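PDB 2GK4: conserved hypothetical protein from Streptococcus pneumoniae, which is of unproven function but probably works in coenzyme A biosynthesis, coupling phosphopantothenate to cysteine as CoaB-type proteins do. Local coordinates for residues P99-G104 / K120-A125; T103-V108 / V133-L138; A184-A189 / A202-K207. All blocks are in the same frame, centred on the assembly; numbering follows the deposited sequence.

Interaction 1. Residues P99-G104 / K120-A125; sequences PVYMTG and KQNHQA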
# COMPACT_ATOMS: atom_id res chain seq x y z
N PRO A 99 9.99 -5.89 6.59
CA PRO A 99 9.49 -6.51 7.81
C PRO A 99 10.19 -7.81 8.15
O PRO A 99 10.50 -8.62 7.26
CB PRO A 99 8.02 -6.81 7.47
CG PRO A 99 7.65 -5.73 6.53
CD PRO A 99 8.88 -5.60 5.65
N VAL A 100 10.46 -8.02 9.45
CA VAL A 100 11.00 -9.28 9.91
C VAL A 100 10.02 -9.94 10.89
O VAL A 100 9.64 -11.12 10.72
CB VAL A 100 12.40 -9.11 10.58
CG1 VAL A 100 12.87 -10.43 11.21
CG2 VAL A 100 13.41 -8.62 9.55
N TYR A 101 9.58 -9.18 11.88
CA TYR A 101 8.81 -9.74 12.99
C TYR A 101 7.86 -8.70 13.54
O TYR A 101 8.24 -7.57 13.80
CB TYR A 101 9.77 -10.19 14.08
CG TYR A 101 9.13 -10.94 15.23
CD1 TYR A 101 9.09 -10.37 16.50
CD2 TYR A 101 8.61 -12.22 15.06
CE1 TYR A 101 8.53 -11.07 17.58
CE2 TYR A 101 8.05 -12.93 16.14
CZ TYR A 101 8.01 -12.33 17.40
OH TYR A 101 7.48 -13.01 18.49
N MSE A 102 6.60 -9.11 13.71
CA MSE A 102 5.54 -8.23 14.18
C MSE A 102 4.96 -8.83 15.45
O MSE A 102 4.59 -10.00 15.47
CB MSE A 102 4.45 -8.14 13.11
CG MSE A 102 3.11 -7.59 13.57
SE MSE A 102 2.98 -5.70 13.22
CE MSE A 102 3.64 -5.13 14.60
N THR A 103 4.90 -8.05 16.52
CA THR A 103 4.43 -8.58 17.80
C THR A 103 3.72 -7.51 18.65
O THR A 103 3.61 -6.37 18.24
CB THR A 103 5.60 -9.25 18.59
OG1 THR A 103 5.08 -10.09 19.63
CG2 THR A 103 6.53 -8.21 19.20
N GLY A 104 3.24 -7.91 19.83
CA GLY A 104 2.59 -6.98 20.78
C GLY A 104 3.63 -6.24 21.62
O GLY A 104 4.75 -6.73 21.82
N LYS A 120 13.56 -14.38 14.79
CA LYS A 120 12.24 -15.00 14.99
C LYS A 120 11.34 -14.87 13.75
O LYS A 120 11.58 -14.04 12.86
CB LYS A 120 11.52 -14.37 16.19
CG LYS A 120 12.21 -14.60 17.53
CD LYS A 120 11.25 -14.31 18.67
CE LYS A 120 11.99 -13.96 19.96
NZ LYS A 120 12.79 -15.08 20.58
N GLN A 121 10.28 -15.69 13.72
CA GLN A 121 9.30 -15.66 12.63
C GLN A 121 7.93 -15.24 13.17
O GLN A 121 7.62 -15.52 14.33
CB GLN A 121 9.22 -17.04 11.96
CG GLN A 121 10.54 -17.46 11.26
CD GLN A 121 11.00 -16.46 10.20
OE1 GLN A 121 10.20 -15.93 9.43
NE2 GLN A 121 12.32 -16.18 10.17
N ASN A 122 7.11 -14.62 12.32
CA ASN A 122 5.81 -14.13 12.75
C ASN A 122 4.93 -15.15 13.47
O ASN A 122 4.20 -14.77 14.38
CB ASN A 122 5.02 -13.55 11.58
CG ASN A 122 5.40 -12.13 11.26
OD1 ASN A 122 6.23 -11.54 11.95
ND2 ASN A 122 4.79 -11.57 10.22
N HIS A 123 5.00 -16.42 13.06
CA HIS A 123 4.18 -17.48 13.66
C HIS A 123 4.51 -17.76 15.14
O HIS A 123 3.77 -18.48 15.81
CB HIS A 123 4.23 -18.78 12.84
CG HIS A 123 5.61 -19.37 12.72
ND1 HIS A 123 6.22 -20.05 13.75
CD2 HIS A 123 6.48 -19.38 11.68
CE1 HIS A 123 7.42 -20.46 13.35
NE2 HIS A 123 7.60 -20.06 12.11
N GLN A 124 5.63 -17.21 15.61
CA GLN A 124 6.03 -17.33 17.01
C GLN A 124 5.46 -16.21 17.89
O GLN A 124 5.52 -16.27 19.12
CB GLN A 124 7.56 -17.30 17.13
CG GLN A 124 8.31 -18.30 16.26
CD GLN A 124 9.81 -18.26 16.50
OE1 GLN A 124 10.58 -17.90 15.61
NE2 GLN A 124 10.23 -18.64 17.71
N ALA A 125 4.90 -15.18 17.25
CA ALA A 125 4.57 -13.93 17.92
C ALA A 125 3.40 -14.00 18.88
O ALA A 125 2.40 -14.69 18.63
CB ALA A 125 4.35 -12.83 16.91
O HOH W 1 8.26 -13.36 9.99
O HOH W 2 3.32 -12.04 14.04
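The Tyr101 ring is covered on one face by Lys120, whose CB lies 4.0 Å from the ring centroid, 23° off the normal and displaced toward the rim, in a CH-pi contact. Farther along the lysine chain, CD passes by Tyr101 CZ and OH. At the edge of the ring comes the backbone of Gln121, with its O 3.2 Å from Tyr101 CE2, while the ring of Phe117 meets the tyrosine ring with its plane nearly parallel. CG of Tyr101 stands anti to the backbone N (chi1 -174°), which carries the hydroxyl to Ala125, where OH is 3.1 Å from CA; the polar partner of that hydroxyl is Glu107. A second flat group in the contact, the Asn122 amide, uses OD1 to accept from Met102 N at 3.0 Å, a moderately bent bond whose donor is tilted out of the carbonyl plane. Residues 99-104 belong to strand 97-104, which pairs antiparallel with strand 133-140, and Val100 with Tyr101 forms a classic beta bulge opposite Phe137. The 3-10 turn 122-124 lies against this strand and supplies a side-chain acceptor for one of its N-H groups. Two strand carbonyls receive a bond from water instead of from the loop. One molecule donates to Val100 O and, over a longer reach, to Gln121 OE1, and accepts from Asn122 N; another donates to both Met102 O and Asn122 O. Packing is tight beside the second, where Ala125 CB comes within 3.2 Å of Met102 O. Lys120 NZ turns away from the strand to a salt bridge with Glu116.

Interaction 2. Residues T103-V108 / V133-L138; sequences TGLEEV and VQVLFL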
# COMPACT_ATOMS: atom_id res chain seq x y z
N THR A 103 4.90 -8.05 16.52
CA THR A 103 4.43 -8.58 17.80
C THR A 103 3.72 -7.51 18.65
O THR A 103 3.61 -6.37 18.24
CB THR A 103 5.60 -9.25 18.59
OG1 THR A 103 5.08 -10.09 19.63
CG2 THR A 103 6.53 -8.21 19.20
N GLY A 104 3.24 -7.91 19.83
CA GLY A 104 2.59 -6.98 20.78
C GLY A 104 3.63 -6.24 21.62
O GLY A 104 4.75 -6.73 21.82
N LEU A 105 3.28 -5.06 22.09
CA LEU A 105 4.20 -4.27 22.92
C LEU A 105 4.69 -5.03 24.17
O LEU A 105 5.85 -4.87 24.57
CB LEU A 105 3.55 -2.94 23.35
CG LEU A 105 4.44 -1.94 24.10
CD1 LEU A 105 5.55 -1.39 23.22
CD2 LEU A 105 3.59 -0.79 24.67
N GLU A 106 3.81 -5.83 24.77
CA GLU A 106 4.13 -6.58 25.98
C GLU A 106 5.30 -7.56 25.80
O GLU A 106 6.20 -7.60 26.64
CB GLU A 106 2.88 -7.29 26.52
CG GLU A 106 1.94 -7.82 25.43
CD GLU A 106 0.82 -6.83 25.04
OE1 GLU A 106 -0.14 -6.69 25.84
OE2 GLU A 106 0.91 -6.22 23.94
N GLU A 107 5.30 -8.32 24.70
CA GLU A 107 6.44 -9.20 24.36
C GLU A 107 7.75 -8.40 24.23
O GLU A 107 8.80 -8.84 24.70
CB GLU A 107 6.19 -10.03 23.09
CG GLU A 107 7.21 -11.18 22.92
CD GLU A 107 7.24 -11.84 21.53
OE1 GLU A 107 6.36 -11.58 20.69
OE2 GLU A 107 8.16 -12.65 21.28
N VAL A 108 7.68 -7.23 23.59
CA VAL A 108 8.86 -6.36 23.46
C VAL A 108 9.33 -5.85 24.83
O VAL A 108 10.52 -5.85 25.13
CB VAL A 108 8.60 -5.17 22.51
CG1 VAL A 108 9.89 -4.34 22.29
CG2 VAL A 108 8.09 -5.70 21.13
N VAL A 133 -0.93 -1.71 21.56
CA VAL A 133 0.20 -1.29 20.73
C VAL A 133 0.81 -2.51 20.08
O VAL A 133 1.00 -3.55 20.74
CB VAL A 133 1.26 -0.52 21.57
CG1 VAL A 133 2.52 -0.18 20.73
CG2 VAL A 133 0.69 0.76 22.14
N GLN A 134 1.12 -2.41 18.79
CA GLN A 134 1.89 -3.47 18.14
C GLN A 134 3.21 -2.90 17.60
O GLN A 134 3.32 -1.70 17.35
CB GLN A 134 1.03 -4.23 17.12
CG GLN A 134 -0.10 -5.06 17.79
CD GLN A 134 -1.01 -5.83 16.81
OE1 GLN A 134 -1.06 -5.52 15.62
NE2 GLN A 134 -1.72 -6.84 17.32
N VAL A 135 4.22 -3.76 17.49
CA VAL A 135 5.58 -3.33 17.22
C VAL A 135 6.14 -4.17 16.09
O VAL A 135 6.14 -5.40 16.19
CB VAL A 135 6.49 -3.53 18.46
CG1 VAL A 135 7.89 -3.01 18.19
CG2 VAL A 135 5.91 -2.84 19.67
N LEU A 136 6.60 -3.51 15.04
CA LEU A 136 7.18 -4.20 13.88
C LEU A 136 8.68 -3.92 13.80
O LEU A 136 9.09 -2.76 13.82
CB LEU A 136 6.47 -3.74 12.58
CG LEU A 136 7.08 -4.26 11.26
CD1 LEU A 136 6.87 -5.75 11.13
CD2 LEU A 136 6.50 -3.48 10.05
N PHE A 137 9.48 -5.00 13.71
CA PHE A 137 10.93 -4.90 13.52
C PHE A 137 11.22 -5.10 12.05
O PHE A 137 10.69 -6.02 11.43
CB PHE A 137 11.65 -5.97 14.36
CG PHE A 137 11.47 -5.78 15.85
CD1 PHE A 137 10.34 -6.30 16.49
CD2 PHE A 137 12.38 -5.01 16.59
CE1 PHE A 137 10.13 -6.10 17.87
CE2 PHE A 137 12.19 -4.80 17.98
CZ PHE A 137 11.07 -5.34 18.61
N LEU A 138 12.08 -4.24 11.50
CA LEU A 138 12.42 -4.29 10.08
C LEU A 138 13.92 -4.30 9.95
O LEU A 138 14.62 -3.63 10.75
CB LEU A 138 11.84 -3.09 9.34
CG LEU A 138 10.33 -2.84 9.41
CD1 LEU A 138 9.98 -1.95 10.61
CD2 LEU A 138 9.87 -2.23 8.11
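Val108 and Val135 share one rotamer, CG1 anti to the backbone N (chi1 -175° and -178°); in Val108 this puts CG2 beside the backbone N and anti to the carbonyl carbon, from where it faces the strand, 3.8 Å from Val135 CB. The same methyl reaches Phe137 CE1 at 3.9 Å, and Val108 CG1 also lies in the plane of that ring, so the valine meets the phenylalanine at its edge. Leu105 packs slantwise against Val133, CB to CB at 3.8 Å, and extends CD1 to Val135 CG2 at 3.9 Å. The row lies where the chain changes from strand to helix. Thr103 and Val135 form a hydrogen-bonded antiparallel pair, with Thr103 N on Val135 O at 2.9 Å and Val135 N on Thr103 O at 2.8 Å. Gly104, paired with Gln134 without hydrogen bonds, is the N-cap residue. The first helical residue keeps a tie to the strand: Leu105 N donates to Val133 O at 3.0 Å, approaching from above the carbonyl plane. Helix 105-110 thus starts directly on the end of this strand pair. Phe137 stacks on Phe117 of the same chain. Strand 133-140 continues the sheet into the second subunit, where residues 134-138 pair antiparallel with a strand of that chain; there Val135 packs on its counterpart in the second subunit, and Val108 on Leu114 of that subunit, while strand 97-104 of the same chain lines the other edge of strand 133-140.

Interaction 3. Residues A184-A189 / A202-K207; sequences ADLIIA and AIFVEK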
# COMPACT_ATOMS: atom_id res chain seq x y z
N ALA A 184 27.61 5.72 -10.42
CA ALA A 184 26.61 6.27 -11.29
C ALA A 184 27.27 7.36 -12.08
O ALA A 184 28.28 7.96 -11.64
CB ALA A 184 25.40 6.83 -10.48
N ASP A 185 26.67 7.61 -13.22
CA ASP A 185 27.15 8.54 -14.18
C ASP A 185 26.54 9.93 -13.88
O ASP A 185 27.19 10.98 -14.01
CB ASP A 185 26.77 7.96 -15.53
CG ASP A 185 27.59 6.69 -15.88
OD1 ASP A 185 27.32 5.50 -15.42
OD2 ASP A 185 28.56 6.92 -16.62
N LEU A 186 25.31 9.91 -13.40
CA LEU A 186 24.48 11.08 -13.22
C LEU A 186 23.53 10.77 -12.09
O LEU A 186 22.94 9.68 -12.07
CB LEU A 186 23.69 11.36 -14.50
CG LEU A 186 22.56 12.40 -14.43
CD1 LEU A 186 23.16 13.80 -14.09
CD2 LEU A 186 21.80 12.44 -15.78
N ILE A 187 23.38 11.72 -11.16
CA ILE A 187 22.32 11.65 -10.15
C ILE A 187 21.46 12.90 -10.27
O ILE A 187 21.95 14.04 -10.18
CB ILE A 187 22.88 11.55 -8.69
CG1 ILE A 187 23.64 10.24 -8.42
CG2 ILE A 187 21.77 11.65 -7.68
CD1 ILE A 187 22.82 8.96 -8.56
N ILE A 188 20.16 12.70 -10.45
CA ILE A 188 19.20 13.80 -10.52
C ILE A 188 18.66 14.02 -9.10
O ILE A 188 17.88 13.19 -8.56
CB ILE A 188 18.12 13.52 -11.56
CG1 ILE A 188 18.77 13.37 -12.96
CG2 ILE A 188 17.02 14.62 -11.57
CD1 ILE A 188 17.84 12.85 -14.00
N ALA A 189 19.11 15.10 -8.49
CA ALA A 189 18.79 15.38 -7.09
C ALA A 189 17.63 16.37 -7.01
O ALA A 189 17.53 17.27 -7.83
CB ALA A 189 20.02 15.94 -6.36
N ALA A 202 15.12 20.49 -10.14
CA ALA A 202 16.07 19.39 -10.01
C ALA A 202 17.45 19.80 -10.47
O ALA A 202 17.62 20.74 -11.27
CB ALA A 202 15.60 18.16 -10.82
N ILE A 203 18.44 19.11 -9.93
CA ILE A 203 19.83 19.39 -10.25
C ILE A 203 20.42 18.11 -10.79
O ILE A 203 20.44 17.08 -10.10
CB ILE A 203 20.61 19.86 -9.01
CG1 ILE A 203 19.82 20.97 -8.26
CG2 ILE A 203 22.06 20.25 -9.37
CD1 ILE A 203 20.32 21.25 -6.87
N PHE A 204 20.94 18.18 -12.01
CA PHE A 204 21.62 17.06 -12.65
C PHE A 204 23.06 17.10 -12.14
O PHE A 204 23.83 18.00 -12.51
CB PHE A 204 21.56 17.21 -14.19
CG PHE A 204 20.26 16.74 -14.79
CD1 PHE A 204 19.02 17.18 -14.29
CD2 PHE A 204 20.28 15.89 -15.90
CE1 PHE A 204 17.82 16.74 -14.87
CE2 PHE A 204 19.09 15.46 -16.50
CZ PHE A 204 17.86 15.89 -16.00
N VAL A 205 23.35 16.20 -11.21
CA VAL A 205 24.63 16.14 -10.55
C VAL A 205 25.56 15.11 -11.23
O VAL A 205 25.31 13.86 -11.27
CB VAL A 205 24.47 15.83 -9.02
CG1 VAL A 205 25.82 15.84 -8.32
CG2 VAL A 205 23.56 16.87 -8.35
N GLU A 206 26.65 15.65 -11.74
CA GLU A 206 27.75 14.82 -12.19
C GLU A 206 28.99 15.06 -11.33
O GLU A 206 29.00 15.90 -10.44
CB GLU A 206 28.03 15.10 -13.67
CG GLU A 206 26.86 14.74 -14.57
CD GLU A 206 27.02 15.29 -15.97
OE1 GLU A 206 27.32 16.49 -16.13
OE2 GLU A 206 26.83 14.55 -16.95
N LYS A 207 30.04 14.30 -11.60
CA LYS A 207 31.24 14.33 -10.80
C LYS A 207 31.79 15.75 -10.66
O LYS A 207 32.06 16.20 -9.55
CB LYS A 207 32.27 13.43 -11.46
CG LYS A 207 33.52 13.21 -10.64
CD LYS A 207 34.04 11.80 -10.88
CE LYS A 207 34.79 11.67 -12.20
NZ LYS A 207 35.98 10.75 -12.04
O HOH W 3 29.54 11.94 -13.56
O HOH W 4 26.86 11.97 -17.11
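Ile188 projects its CB on the same side of the sheet as Phe204 and branches there. The short branch, CG2, meets Ala202 CB at 3.9 Å and also approaches Phe204 CE1. The long branch starts at CG1, set beside the backbone N (chi1 -61°), and this methylene sits over the centre of the Phe204 ring, 3.8 Å from the centroid and only 4° off the normal: a CH-pi contact on the ring face. Beyond it the nearly extended chi2 of 169° carries CD1 outward over the far rim, 3.6 Å from Phe204 CZ. The two side chains lie alongside each other and point the same way, as expected of a directly opposed non-hydrogen-bonded pair in an antiparallel ladder. Leu186 crosses the same ring at a slant, with CD2 3.8 Å from Phe204 CD2, and its CD1 packs on Glu206 CG. Ile187, Ala189, Ile203 and Val205 occupy the other face, where Ala189 CB touches Val205 CG2. On either side of the Ile188–Phe204 pair the backbones are hydrogen-bonded twice, Ile187 with Val205 and Ala189 with Ile203; Ile187 N to Val205 O, at 2.9 Å, is almost straight. Before Ile187, at the Asp185 end, water takes over from the ladder: one molecule joins Asp185 O to Lys207 N, another bridges Asp185 O, over a longer reach, to Glu206 OE2, which also forms a salt bridge with Lys226. These strands make a beta hairpin in the mixed sheet of the alpha-beta-alpha sandwich. Strand 156-163 runs parallel beside 186-191, and strand 210-213 antiparallel beside 202-205. Helix 216-228 covers Leu186, Ile188 and Phe204 through Leu222, Leu223 and Lys226, while helix 168-182 packs on Ile187, Ala189 and Val205.

How the interactions relate
Interactions 1 and 2 form one continuous unit, their centres 8 Å apart, sharing Thr103 and Gly104 on strand 97-104. Interaction 1 places a loop against this strand, and interaction 2 joins the strand's end and the following helix to strand 133-140. They are linked by probable hydrogen bonds of Val100 N with Phe137 O (2.8 Å) and of Tyr101 OH with Glu107 OE1 (2.9 Å). Interaction 3 belongs to another part of the chain: its centre is about 40 Å from each of the others, with nearest atoms about 24 to 25 Å away. The first two lie in the outlying part of the chain that meets the second subunit; the third lies within the sandwich, which is consistent with a Rossmann-like fold.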